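Local atomic coordinates of terminal oxygenase component of carbazole 1,9a-dioxygenase (Nocardioides aromaticivorans, PDB entry 3GCF), a protein that probably catalyses the initial dioxygenation of carbazole at carbons 1 and 9a, using electrons that a ferredoxin partner passes to its Rieske cluster. Residues 75-80 against 97-102; 58-63 against 71-76; 51-56 against 291-296. One frame throughout, in Å; residues are numbered along the deposited sequence.

Contact 1: 75-80 against 97-102; sequences CAHRGV and WYHGWT. With FES (Fe2/s2 (inorganic) cluster), chain Q.
Iron FE2 of the [2Fe-2S] cluster is gripped by two imidazoles, His77 ND1 and His99 ND1, each 2.1 Å away. Sharing this metal brings the two ND1 atoms within 3.0 Å of each other with no hydrogen bond between them. The rings stand edge-to-face, planes 74° apart, the CE1 corner of His77 lying over one face of His99. The other iron, FE1, takes Cys75 SG at 2.3 Å, and Cys96 completes the two-cysteine, two-histidine pattern of a Rieske centre. Cys75 SG also accepts the backbone N-H of His77, at 3.5 Å, a bond within 75-80 to the metal-bound sulfur. His77 is held flat from both sides. Its CB sits 3.5 Å above the middle of the six-membered ring of Trp101, the imidazole makes an offset stack on that indole, and the CG of Arg78 covers the opposite face. Swinging CG away from the backbone N (chi1 -176°) carries the His77 ring in between. Sulfide S1 also lies over a face of the Trp101 indole, 3.3 Å from CD1. At the far end of the loops, Val80 CB leans obliquely on Trp97 CZ2 (3.6 Å), and Val80 CG2 packs against sulfide S2. Both outer nitrogens face another chain: NE2 of His77 hydrogen-bonds to Asp363 of the second subunit, and NE2 of His99 to Asp186 of that subunit. A reducible cluster whose histidines reach carboxylates across a subunit boundary is consistent with electron transfer from one subunit to the mononuclear iron of the next, as in other Rieske oxygenases.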
loop_
_atom_site.group_PDB
_atom_site.type_symbol
_atom_site.label_atom_id
_atom_site.label_comp_id
_atom_site.label_asym_id
_atom_site.label_seq_id
_atom_site.Cartn_x
_atom_site.Cartn_y
_atom_site.Cartn_z
ATOM N N CYS A 75 -5.154 -24.774 4.842
ATOM C CA CYS A 75 -4.709 -26.154 4.958
ATOM C C CYS A 75 -3.802 -26.319 6.177
ATOM O O CYS A 75 -3.030 -25.421 6.520
ATOM C CB CYS A 75 -3.958 -26.552 3.683
ATOM S SG CYS A 75 -3.499 -28.294 3.565
ATOM N N ALA A 76 -3.890 -27.473 6.827
ATOM C CA ALA A 76 -3.067 -27.745 8.001
ATOM C C ALA A 76 -1.610 -28.021 7.620
ATOM O O ALA A 76 -0.708 -27.868 8.447
ATOM C CB ALA A 76 -3.635 -28.939 8.768
ATOM N N HIS A 77 -1.381 -28.429 6.375
ATOM C CA HIS A 77 -0.032 -28.749 5.908
ATOM C C HIS A 77 0.874 -27.515 5.839
ATOM O O HIS A 77 1.751 -27.333 6.686
ATOM C CB HIS A 77 -0.105 -29.414 4.531
ATOM C CG HIS A 77 1.222 -29.866 4.005
ATOM N ND1 HIS A 77 1.472 -30.027 2.658
ATOM C CD2 HIS A 77 2.357 -30.235 4.645
ATOM C CE1 HIS A 77 2.702 -30.477 2.492
ATOM N NE2 HIS A 77 3.261 -30.613 3.681
ATOM N N ARG A 78 0.671 -26.669 4.831
ATOM C CA ARG A 78 1.487 -25.469 4.698
ATOM C C ARG A 78 0.664 -24.178 4.709
ATOM O O ARG A 78 1.060 -23.165 4.133
ATOM C CB ARG A 78 2.352 -25.552 3.436
ATOM C CG ARG A 78 3.288 -26.761 3.420
ATOM C CD ARG A 78 4.299 -26.661 2.279
ATOM N NE ARG A 78 5.160 -25.495 2.452
ATOM C CZ ARG A 78 6.481 -25.547 2.587
ATOM N NH1 ARG A 78 7.114 -26.714 2.563
ATOM N NH2 ARG A 78 7.167 -24.426 2.765
ATOM N N GLY A 79 -0.493 -24.238 5.360
ATOM C CA GLY A 79 -1.348 -23.074 5.516
ATOM C C GLY A 79 -1.994 -22.379 4.336
ATOM O O GLY A 79 -2.563 -21.305 4.520
ATOM N N VAL A 80 -1.940 -22.951 3.138
ATOM C CA VAL A 80 -2.561 -22.277 2.003
ATOM C C VAL A 80 -4.086 -22.316 2.062
ATOM O O VAL A 80 -4.680 -23.227 2.639
ATOM C CB VAL A 80 -2.126 -22.887 0.643
ATOM C CG1 VAL A 80 -0.611 -22.831 0.501
ATOM C CG2 VAL A 80 -2.642 -24.316 0.518
ATOM N N TRP A 97 -5.574 -28.129 -3.059
ATOM C CA TRP A 97 -5.015 -28.098 -4.403
ATOM C C TRP A 97 -3.499 -28.303 -4.450
ATOM O O TRP A 97 -2.947 -28.574 -5.515
ATOM C CB TRP A 97 -5.314 -26.748 -5.063
ATOM C CG TRP A 97 -4.841 -25.571 -4.231
ATOM C CD1 TRP A 97 -5.573 -24.865 -3.316
ATOM C CD2 TRP A 97 -3.519 -25.010 -4.200
ATOM N NE1 TRP A 97 -4.789 -23.901 -2.717
ATOM C CE2 TRP A 97 -3.526 -23.969 -3.242
ATOM C CE3 TRP A 97 -2.327 -25.288 -4.888
ATOM C CZ2 TRP A 97 -2.386 -23.204 -2.952
ATOM C CZ3 TRP A 97 -1.194 -24.529 -4.598
ATOM C CH2 TRP A 97 -1.232 -23.499 -3.639
ATOM N N TYR A 98 -2.825 -28.171 -3.313
ATOM C CA TYR A 98 -1.368 -28.279 -3.297
ATOM C C TYR A 98 -0.789 -29.697 -3.229
ATOM O O TYR A 98 -0.081 -30.106 -4.149
ATOM C CB TYR A 98 -0.809 -27.407 -2.166
ATOM C CG TYR A 98 0.585 -26.863 -2.414
ATOM C CD1 TYR A 98 1.173 -26.926 -3.682
ATOM C CD2 TYR A 98 1.327 -26.301 -1.375
ATOM C CE1 TYR A 98 2.467 -26.446 -3.902
ATOM C CE2 TYR A 98 2.617 -25.821 -1.586
ATOM C CZ TYR A 98 3.183 -25.898 -2.850
ATOM O OH TYR A 98 4.470 -25.442 -3.050
ATOM N N HIS A 99 -1.070 -30.439 -2.157
ATOM C CA HIS A 99 -0.563 -31.809 -2.030
ATOM C C HIS A 99 -1.696 -32.822 -1.853
ATOM O O HIS A 99 -1.459 -33.971 -1.474
ATOM C CB HIS A 99 0.400 -31.952 -0.842
ATOM C CG HIS A 99 1.518 -30.957 -0.834
ATOM N ND1 HIS A 99 1.391 -29.702 -0.280
ATOM C CD2 HIS A 99 2.785 -31.034 -1.306
ATOM C CE1 HIS A 99 2.533 -29.048 -0.412
ATOM N NE2 HIS A 99 3.394 -29.835 -1.032
ATOM N N GLY A 100 -2.930 -32.388 -2.099
ATOM C CA GLY A 100 -4.062 -33.294 -1.978
ATOM C C GLY A 100 -4.577 -33.674 -0.597
ATOM O O GLY A 100 -5.366 -34.611 -0.479
ATOM N N TRP A 101 -4.148 -32.991 0.458
ATOM C CA TRP A 101 -4.674 -33.335 1.777
ATOM C C TRP A 101 -6.189 -33.136 1.694
ATOM O O TRP A 101 -6.661 -32.096 1.232
ATOM C CB TRP A 101 -4.061 -32.442 2.856
ATOM C CG TRP A 101 -2.662 -32.846 3.243
ATOM C CD1 TRP A 101 -1.719 -33.428 2.437
ATOM C CD2 TRP A 101 -2.029 -32.638 4.514
ATOM N NE1 TRP A 101 -0.540 -33.591 3.126
ATOM C CE2 TRP A 101 -0.702 -33.115 4.403
ATOM C CE3 TRP A 101 -2.454 -32.091 5.735
ATOM C CZ2 TRP A 101 0.206 -33.061 5.468
ATOM C CZ3 TRP A 101 -1.551 -32.038 6.793
ATOM C CH2 TRP A 101 -0.234 -32.521 6.650
ATOM N N THR A 102 -6.942 -34.141 2.129
ATOM C CA THR A 102 -8.398 -34.102 2.050
ATOM C C THR A 102 -9.057 -34.150 3.421
ATOM O O THR A 102 -8.720 -34.983 4.266
ATOM C CB THR A 102 -8.888 -35.267 1.172
ATOM O OG1 THR A 102 -8.211 -35.205 -0.089
ATOM C CG2 THR A 102 -10.389 -35.187 0.932
HETATM FE FE1 FES Q . -2.461 -28.297 1.492
HETATM FE FE2 FES Q . 0.043 -29.288 1.271
HETATM S S1 FES Q . -1.840 -30.409 1.056
HETATM S S2 FES Q . -0.603 -27.123 1.757
#

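Contact 2: 58-63 against 71-76; sequences KVLLTR and IADGCA. With FES (Fe2/s2 (inorganic) cluster), chain Q.
Leu60 and Ile71 form a hydrogen-bonded pair in the antiparallel beta hairpin of strands 57-64 and 67-72, part of the Rieske domain's larger sheet. Leu60 N gives its hydrogen to Ile71 O at 2.8 Å, and Ile71 N returns the bond to Leu60 O at 3.1 Å. Both side chains emerge on the same face of the sheet, where Leu60 CB meets the CG2 branch of Ile71 at 4.0 Å. The longer CG1 arm of Ile71, anti to its own nitrogen (chi1 -176°), runs away from Leu60, and the side chain packs on Tyr103 and Ile127. One step on, Val59 and Ala72 are a non-hydrogen-bonded pair whose side chains diverge. Asp73 N then bonds Lys58 O at 2.9 Å. The buried Asp73 belongs to the tight part too: its CB lies 3.5 Å from Lys58 O and packs near Leu60 CB. The solvent side is looser. Lys58 is exposed, its chain bent at the last two torsions, and Lys58 NZ stays 4.2 Å from Asp73 OD2, too far for a salt bridge. That carboxylate oxygen instead bonds Ser83 and has a water at 2.6 Å, which is also close enough to bond Val59 O, though both water bonds at once are not certain. Asp73 is the centre of an inverse gamma turn that diverts the chain from the strand toward the cluster-binding Cys75; the turn is closed by a weak hydrogen bond from Gly74 N to Ala72 O, 3.0 Å long.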
loop_
_atom_site.group_PDB
_atom_site.type_symbol
_atom_site.label_atom_id
_atom_site.label_comp_id
_atom_site.label_asym_id
_atom_site.label_seq_id
_atom_site.Cartn_x
_atom_site.Cartn_y
_atom_site.Cartn_z
ATOM N N LYS A 58 -10.569 -16.670 7.928
ATOM C CA LYS A 58 -10.905 -16.993 6.548
ATOM C C LYS A 58 -11.700 -18.294 6.595
ATOM O O LYS A 58 -11.237 -19.305 7.121
ATOM C CB LYS A 58 -9.634 -17.158 5.707
ATOM C CG LYS A 58 -8.875 -15.853 5.478
ATOM C CD LYS A 58 -7.595 -16.068 4.683
ATOM C CE LYS A 58 -7.870 -16.507 3.243
ATOM N NZ LYS A 58 -8.521 -15.437 2.421
ATOM N N VAL A 59 -12.913 -18.253 6.063
ATOM C CA VAL A 59 -13.783 -19.411 6.073
ATOM C C VAL A 59 -14.172 -19.804 4.660
ATOM O O VAL A 59 -14.366 -18.945 3.803
ATOM C CB VAL A 59 -15.075 -19.113 6.872
ATOM C CG1 VAL A 59 -15.945 -20.361 6.946
ATOM C CG2 VAL A 59 -14.718 -18.604 8.269
ATOM N N LEU A 60 -14.288 -21.104 4.425
ATOM C CA LEU A 60 -14.681 -21.606 3.119
ATOM C C LEU A 60 -16.062 -22.235 3.246
ATOM O O LEU A 60 -16.277 -23.119 4.081
ATOM C CB LEU A 60 -13.684 -22.659 2.625
ATOM C CG LEU A 60 -13.969 -23.260 1.247
ATOM C CD1 LEU A 60 -13.731 -22.206 0.176
ATOM C CD2 LEU A 60 -13.064 -24.469 1.008
ATOM N N LEU A 61 -17.001 -21.778 2.424
ATOM C CA LEU A 61 -18.349 -22.325 2.455
ATOM C C LEU A 61 -18.622 -23.150 1.210
ATOM O O LEU A 61 -18.120 -22.843 0.134
ATOM C CB LEU A 61 -19.390 -21.200 2.519
ATOM C CG LEU A 61 -19.312 -20.147 3.628
ATOM C CD1 LEU A 61 -20.375 -19.089 3.373
ATOM C CD2 LEU A 61 -19.511 -20.793 4.989
ATOM N N THR A 62 -19.422 -24.197 1.362
ATOM C CA THR A 62 -19.803 -25.029 0.231
ATOM C C THR A 62 -21.093 -25.749 0.594
ATOM O O THR A 62 -21.508 -25.740 1.757
ATOM C CB THR A 62 -18.720 -26.077 -0.107
ATOM O OG1 THR A 62 -19.091 -26.767 -1.304
ATOM C CG2 THR A 62 -18.574 -27.091 1.020
ATOM N N ARG A 63 -21.752 -26.337 -0.400
ATOM C CA ARG A 63 -22.966 -27.099 -0.135
ATOM C C ARG A 63 -22.639 -28.553 -0.483
ATOM O O ARG A 63 -22.288 -28.869 -1.624
ATOM C CB ARG A 63 -24.139 -26.603 -0.985
ATOM C CG ARG A 63 -25.471 -27.282 -0.650
ATOM C CD ARG A 63 -26.596 -26.824 -1.576
ATOM N NE ARG A 63 -26.878 -25.392 -1.450
ATOM C CZ ARG A 63 -27.506 -24.832 -0.416
ATOM N NH1 ARG A 63 -27.930 -25.582 0.594
ATOM N NH2 ARG A 63 -27.694 -23.518 -0.383
ATOM N N ILE A 71 -15.801 -24.551 6.751
ATOM C CA ILE A 71 -14.526 -25.076 7.218
ATOM C C ILE A 71 -13.459 -23.988 7.091
ATOM O O ILE A 71 -13.581 -23.087 6.265
ATOM C CB ILE A 71 -14.117 -26.336 6.398
ATOM C CG1 ILE A 71 -12.834 -26.942 6.967
ATOM C CG2 ILE A 71 -13.920 -25.974 4.924
ATOM C CD1 ILE A 71 -12.628 -28.401 6.571
ATOM N N ALA A 72 -12.425 -24.061 7.919
ATOM C CA ALA A 72 -11.363 -23.069 7.872
ATOM C C ALA A 72 -10.723 -23.072 6.483
ATOM O O ALA A 72 -10.399 -24.135 5.938
ATOM C CB ALA A 72 -10.320 -23.369 8.939
ATOM N N ASP A 73 -10.555 -21.882 5.914
ATOM C CA ASP A 73 -9.964 -21.741 4.589
ATOM C C ASP A 73 -8.440 -21.660 4.700
ATOM O O ASP A 73 -7.817 -20.670 4.309
ATOM C CB ASP A 73 -10.525 -20.489 3.908
ATOM C CG ASP A 73 -10.117 -20.381 2.456
ATOM O OD1 ASP A 73 -9.728 -21.406 1.858
ATOM O OD2 ASP A 73 -10.201 -19.268 1.902
ATOM N N GLY A 74 -7.858 -22.723 5.246
ATOM C CA GLY A 74 -6.423 -22.803 5.434
ATOM C C GLY A 74 -6.044 -24.251 5.678
ATOM O O GLY A 74 -6.553 -24.891 6.598
ATOM N N CYS A 75 -5.154 -24.774 4.842
ATOM C CA CYS A 75 -4.709 -26.154 4.958
ATOM C C CYS A 75 -3.802 -26.319 6.177
ATOM O O CYS A 75 -3.030 -25.421 6.520
ATOM C CB CYS A 75 -3.958 -26.552 3.683
ATOM S SG CYS A 75 -3.499 -28.294 3.565
ATOM N N ALA A 76 -3.890 -27.473 6.827
ATOM C CA ALA A 76 -3.067 -27.745 8.001
ATOM C C ALA A 76 -1.610 -28.021 7.620
ATOM O O ALA A 76 -0.708 -27.868 8.447
ATOM C CB ALA A 76 -3.635 -28.939 8.768
HETATM FE FE1 FES Q . -2.461 -28.297 1.492
HETATM FE FE2 FES Q . 0.043 -29.288 1.271
HETATM S S1 FES Q . -1.840 -30.409 1.056
HETATM S S2 FES Q . -0.603 -27.123 1.757
HETATM O O HOH W 1 -11.877 -17.436 2.823
#

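Contact 3: 51-56 against 291-296; sequences AVTMLG and VPISET
Leu55 lays its CD1 methyl against Val291 CG1 (3.8 Å) and alongside Pro292 CD (3.9 Å), where a turn of the Rieske domain meets residues 291-293 of the catalytic domain. The turn links strands 49-54 and 57-64, and both Leu55 and Gly56 have positive phi, close to the corners of a type I' beta turn. Although the first bond of the Leu55 side chain leads away from 291-296, the torsions beyond it (chi1 -69°, chi2 75°) fold the end back, and the side chain then runs beside Pro292, pointing the same way, while crossing Val291 at about a right angle. His36 and Ile143, on other strands of the Rieske-domain sheet, also pack on Leu55. Met54 adds to the contact more loosely, its CE methyl 4.3 Å from Val291 CG1. Thr53 turns its methyl rather than its hydroxyl toward Ile293: CG2 touches CG2 at 3.9 Å, the two side chains again crossing nearly perpendicular, and the same Thr53 methyl lies 3.5 Å from Ile293 O. The backbones of Leu55 and Gly56 bond the carbonyls of Pro292 and Ile293. Pro292 O accepts Leu55 N at 2.7 Å, and the CA-H of Met54 makes a further contact with the same oxygen. A water lies within hydrogen-bonding distance of both Thr53 O (2.8 Å) and Pro292 O; which of them it serves at any moment cannot be said. The backbone link finishes at Gly56, a position whose phi and psi strongly favour glycine, and whose N donates to Ile293 O at 3.1 Å along a bent N-H...O path of 139°.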
loop_
_atom_site.group_PDB
_atom_site.type_symbol
_atom_site.label_atom_id
_atom_site.label_comp_id
_atom_site.label_asym_id
_atom_site.label_seq_id
_atom_site.Cartn_x
_atom_site.Cartn_y
_atom_site.Cartn_z
ATOM N N ALA A 51 -15.868 -18.130 -0.568
ATOM C CA ALA A 51 -14.910 -17.812 0.475
ATOM C C ALA A 51 -15.303 -16.524 1.189
ATOM O O ALA A 51 -15.640 -15.530 0.550
ATOM C CB ALA A 51 -13.508 -17.677 -0.125
ATOM N N VAL A 52 -15.264 -16.551 2.515
ATOM C CA VAL A 52 -15.597 -15.374 3.300
ATOM C C VAL A 52 -14.575 -15.191 4.417
ATOM O O VAL A 52 -13.869 -16.129 4.790
ATOM C CB VAL A 52 -17.018 -15.479 3.939
ATOM C CG1 VAL A 52 -18.067 -15.708 2.861
ATOM C CG2 VAL A 52 -17.048 -16.595 4.974
ATOM N N THR A 53 -14.489 -13.971 4.930
ATOM C CA THR A 53 -13.582 -13.659 6.022
ATOM C C THR A 53 -14.464 -13.058 7.098
ATOM O O THR A 53 -15.143 -12.056 6.867
ATOM C CB THR A 53 -12.501 -12.640 5.596
ATOM O OG1 THR A 53 -11.725 -13.192 4.529
ATOM C CG2 THR A 53 -11.567 -12.328 6.760
ATOM N N MET A 54 -14.465 -13.679 8.270
ATOM C CA MET A 54 -15.296 -13.204 9.363
ATOM C C MET A 54 -14.487 -13.049 10.635
ATOM O O MET A 54 -13.825 -13.989 11.073
ATOM C CB MET A 54 -16.443 -14.186 9.603
ATOM C CG MET A 54 -17.354 -14.377 8.399
ATOM S SD MET A 54 -18.520 -15.738 8.617
ATOM C CE MET A 54 -19.577 -15.068 9.921
ATOM N N LEU A 55 -14.546 -11.858 11.222
ATOM C CA LEU A 55 -13.828 -11.576 12.452
ATOM C C LEU A 55 -12.377 -12.049 12.377
ATOM O O LEU A 55 -11.869 -12.676 13.308
ATOM C CB LEU A 55 -14.545 -12.234 13.639
ATOM C CG LEU A 55 -15.906 -11.642 14.039
ATOM C CD1 LEU A 55 -16.985 -12.045 13.046
ATOM C CD2 LEU A 55 -16.275 -12.130 15.428
ATOM N N GLY A 56 -11.723 -11.742 11.260
ATOM C CA GLY A 56 -10.333 -12.116 11.060
ATOM C C GLY A 56 -10.094 -13.537 10.567
ATOM O O GLY A 56 -8.980 -13.877 10.179
ATOM N N VAL A 291 -20.742 -7.323 9.909
ATOM C CA VAL A 291 -19.784 -8.334 10.328
ATOM C C VAL A 291 -18.345 -7.933 10.054
ATOM O O VAL A 291 -17.969 -7.656 8.919
ATOM C CB VAL A 291 -20.084 -9.682 9.637
ATOM C CG1 VAL A 291 -19.272 -10.804 10.289
ATOM C CG2 VAL A 291 -21.579 -9.981 9.724
ATOM N N PRO A 292 -17.515 -7.895 11.101
ATOM C CA PRO A 292 -16.112 -7.517 10.921
ATOM C C PRO A 292 -15.398 -8.466 9.954
ATOM O O PRO A 292 -15.609 -9.677 9.992
ATOM C CB PRO A 292 -15.533 -7.625 12.338
ATOM C CG PRO A 292 -16.732 -7.486 13.230
ATOM C CD PRO A 292 -17.787 -8.262 12.501
ATOM N N ILE A 293 -14.580 -7.900 9.073
ATOM C CA ILE A 293 -13.796 -8.692 8.137
ATOM C C ILE A 293 -12.399 -8.654 8.740
ATOM O O ILE A 293 -11.785 -9.689 8.994
ATOM C CB ILE A 293 -13.782 -8.062 6.735
ATOM C CG1 ILE A 293 -15.158 -8.239 6.082
ATOM C CG2 ILE A 293 -12.686 -8.699 5.883
ATOM C CD1 ILE A 293 -15.330 -7.492 4.777
ATOM N N SER A 294 -11.924 -7.441 8.992
ATOM C CA SER A 294 -10.624 -7.215 9.604
ATOM C C SER A 294 -10.822 -6.082 10.605
ATOM O O SER A 294 -11.954 -5.735 10.944
ATOM C CB SER A 294 -9.591 -6.808 8.552
ATOM O OG SER A 294 -9.929 -5.562 7.967
ATOM N N GLU A 295 -9.731 -5.504 11.081
ATOM C CA GLU A 295 -9.833 -4.417 12.040
ATOM C C GLU A 295 -10.336 -3.133 11.382
ATOM O O GLU A 295 -10.848 -2.241 12.061
ATOM C CB GLU A 295 -8.468 -4.161 12.700
ATOM C CG GLU A 295 -8.011 -5.247 13.680
ATOM C CD GLU A 295 -7.355 -6.460 13.008
ATOM O OE1 GLU A 295 -7.369 -6.567 11.754
ATOM O OE2 GLU A 295 -6.822 -7.317 13.751
ATOM N N THR A 296 -10.207 -3.047 10.062
ATOM C CA THR A 296 -10.613 -1.843 9.339
ATOM C C THR A 296 -11.670 -2.065 8.260
ATOM O O THR A 296 -11.938 -1.165 7.459
ATOM C CB THR A 296 -9.391 -1.182 8.661
ATOM O OG1 THR A 296 -8.941 -2.012 7.581
ATOM C CG2 THR A 296 -8.246 -1.015 9.658
HETATM O O HOH W 2 -17.427 -10.593 7.490
#

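Overall arrangement
The three contacts form a series from the cluster toward the middle of the chain, their centres about 31, 21 and 11 Å from its centre. Contacts 1 and 2 share Cys75 and Ala76, with centres about 11 Å apart: the hairpin of contact 2 leads, through a turn, into the first cluster-binding loop. Contacts 2 and 3 lie about 14 Å apart and are joined through neighbouring strands 49-54 and 57-64, where Val59 N probably bonds Val52 O. Contact 3 closes a long sequence loop, from 51-56 to 291-296, within which the other two are nested. The six-stranded sheet thus lies between the cluster-binding loops and the catalytic domain.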